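Local atomic coordinates of methane monooxygenase hydroxylase, MmoD (Methylosinus sporium, PDB entry 6D7K), a protein that binds the hydroxylase component of soluble methane monooxygenase and probably inhibits it, rather than oxidising methane itself. Residues E26-D31 / E39-G44. Sequence-based numbering, arbitrary orientation.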
loop_
_atom_site.group_PDB
_atom_site.type_symbol
_atom_site.label_atom_id
_atom_site.label_comp_id
_atom_site.label_asym_id
_atom_site.label_seq_id
_atom_site.Cartn_x
_atom_site.Cartn_y
_atom_site.Cartn_z
ATOM N N GLU H 26 16.428 -21.211 -4.286
ATOM C CA GLU H 26 17.650 -20.901 -5.012
ATOM C C GLU H 26 18.271 -19.646 -4.412
ATOM O O GLU H 26 17.553 -18.771 -3.918
ATOM C CB GLU H 26 17.390 -20.681 -6.500
ATOM C CG GLU H 26 16.910 -21.922 -7.213
ATOM C CD GLU H 26 17.036 -21.822 -8.726
ATOM O OE1 GLU H 26 16.353 -20.960 -9.326
ATOM O OE2 GLU H 26 17.828 -22.607 -9.310
ATOM N N ALA H 27 19.605 -19.546 -4.457
ATOM C CA ALA H 27 20.274 -18.321 -4.026
ATOM C C ALA H 27 21.426 -17.992 -4.961
ATOM O O ALA H 27 22.211 -18.871 -5.322
ATOM C CB ALA H 27 20.779 -18.439 -2.587
ATOM N N PHE H 28 21.524 -16.732 -5.356
ATOM C CA PHE H 28 22.590 -16.274 -6.227
ATOM C C PHE H 28 23.433 -15.250 -5.482
ATOM O O PHE H 28 22.975 -14.631 -4.519
ATOM C CB PHE H 28 22.033 -15.672 -7.521
ATOM C CG PHE H 28 21.281 -16.673 -8.382
ATOM C CD1 PHE H 28 19.937 -16.969 -8.133
ATOM C CD2 PHE H 28 21.918 -17.323 -9.436
ATOM C CE1 PHE H 28 19.258 -17.896 -8.924
ATOM C CE2 PHE H 28 21.242 -18.257 -10.211
ATOM C CZ PHE H 28 19.913 -18.535 -9.962
ATOM N N THR H 29 24.616 -15.017 -5.989
ATOM C CA THR H 29 25.533 -14.025 -5.498
ATOM C C THR H 29 26.382 -13.443 -6.607
ATOM O O THR H 29 26.794 -14.108 -7.459
ATOM C CB THR H 29 26.382 -14.509 -4.334
ATOM O OG1 THR H 29 27.026 -13.396 -3.774
ATOM C CG2 THR H 29 27.377 -15.391 -4.767
ATOM N N VAL H 30 26.610 -12.159 -6.569
ATOM C CA VAL H 30 27.393 -11.488 -7.547
ATOM C C VAL H 30 28.373 -10.532 -6.909
ATOM O O VAL H 30 28.065 -9.893 -5.990
ATOM C CB VAL H 30 26.490 -10.764 -8.523
ATOM C CG1 VAL H 30 25.798 -9.637 -7.862
ATOM C CG2 VAL H 30 27.249 -10.237 -9.674
ATOM N N ASP H 31 29.580 -10.491 -7.437
ATOM C CA ASP H 31 30.680 -9.664 -7.014
ATOM C C ASP H 31 30.509 -8.301 -7.592
ATOM O O ASP H 31 30.483 -8.138 -8.756
ATOM C CB ASP H 31 31.928 -10.269 -7.606
ATOM C CG ASP H 31 33.182 -9.782 -6.993
ATOM O OD1 ASP H 31 33.173 -8.848 -6.215
ATOM O OD2 ASP H 31 34.208 -10.357 -7.296
ATOM N N GLU H 39 20.747 -12.911 -3.457
ATOM C CA GLU H 39 19.289 -12.990 -3.427
ATOM C C GLU H 39 18.859 -14.437 -3.243
ATOM O O GLU H 39 19.557 -15.369 -3.655
ATOM C CB GLU H 39 18.659 -12.439 -4.699
ATOM C CG GLU H 39 19.522 -12.671 -5.893
ATOM C CD GLU H 39 18.814 -12.360 -7.193
ATOM O OE1 GLU H 39 19.446 -12.523 -8.271
ATOM O OE2 GLU H 39 17.632 -11.947 -7.136
ATOM N N ILE H 40 17.692 -14.612 -2.634
ATOM C CA ILE H 40 17.112 -15.922 -2.384
ATOM C C ILE H 40 15.757 -15.980 -3.075
ATOM O O ILE H 40 14.966 -15.034 -2.970
ATOM C CB ILE H 40 16.967 -16.187 -0.877
ATOM C CG1 ILE H 40 18.325 -16.044 -0.186
ATOM C CG2 ILE H 40 16.332 -17.564 -0.640
ATOM C CD1 ILE H 40 18.253 -16.146 1.345
ATOM N N LEU H 41 15.489 -17.079 -3.785
ATOM C CA LEU H 41 14.204 -17.268 -4.459
ATOM C C LEU H 41 13.514 -18.490 -3.887
ATOM O O LEU H 41 14.164 -19.492 -3.567
ATOM C CB LEU H 41 14.340 -17.427 -5.970
ATOM C CG LEU H 41 14.864 -16.249 -6.793
ATOM C CD1 LEU H 41 16.183 -15.774 -6.269
ATOM C CD2 LEU H 41 15.020 -16.644 -8.258
ATOM N N ARG H 42 12.198 -18.386 -3.725
ATOM C CA ARG H 42 11.362 -19.501 -3.298
ATOM C C ARG H 42 10.405 -19.813 -4.431
ATOM O O ARG H 42 9.718 -18.917 -4.927
ATOM C CB ARG H 42 10.590 -19.186 -2.018
ATOM C CG ARG H 42 9.880 -20.399 -1.463
ATOM C CD ARG H 42 8.819 -20.053 -0.442
ATOM N NE ARG H 42 9.383 -19.726 0.861
ATOM C CZ ARG H 42 9.383 -18.501 1.380
ATOM N NH1 ARG H 42 8.842 -17.496 0.685
ATOM N NH2 ARG H 42 9.917 -18.274 2.588
ATOM N N ASP H 43 10.376 -21.077 -4.847
ATOM C CA ASP H 43 9.542 -21.529 -5.961
ATOM C C ASP H 43 9.666 -20.577 -7.150
ATOM O O ASP H 43 8.699 -20.287 -7.852
ATOM C CB ASP H 43 8.077 -21.692 -5.530
ATOM C CG ASP H 43 7.901 -22.628 -4.324
ATOM O OD1 ASP H 43 8.402 -23.778 -4.359
ATOM O OD2 ASP H 43 7.247 -22.206 -3.337
ATOM N N GLY H 44 10.867 -20.058 -7.367
ATOM C CA GLY H 44 11.130 -19.204 -8.506
ATOM C C GLY H 44 10.896 -17.731 -8.279
ATOM O O GLY H 44 11.299 -16.922 -9.124
#
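E26 and F28 on one strand meet L41 and E39 on the other as antiparallel hydrogen-bonded pairs, a compact example of how a beta hairpin sorts its two faces. In the E26–L41 pair, L41 N reaches E26 O at 2.7 Å, and E26 N returns a bond to L41 O at 2.9 Å. F28 and E39 repeat the exchange, F28 N to E39 O at 2.9 Å and E39 N to F28 O at 3.0 Å. On the face these four share, CB of E26 and CB of L41 lie 4.5 Å apart. With CG beside the backbone N (chi1 -64°), the F28 ring lies on the L41 side, where L41 CD1 comes to its edge, near its plane, 4.4 Å from CD1 of F28. Extended beyond CG, E39 rises beside F28, its OE1 4.1 Å from F28 CB; that carboxylate is salt-bridged to R16, which also makes a cation-pi contact with F28. Between these pairs A27 faces I40, CB to CG1 4.2 Å, on the opposite face, where helix 55-74 covers both through V62, V65 and L66. The chemistry thus implies a division of labour: main-chain bonds set the register, A27 and I40 give an apolar patch under the helix, and the other face mixes hydrocarbon with charge.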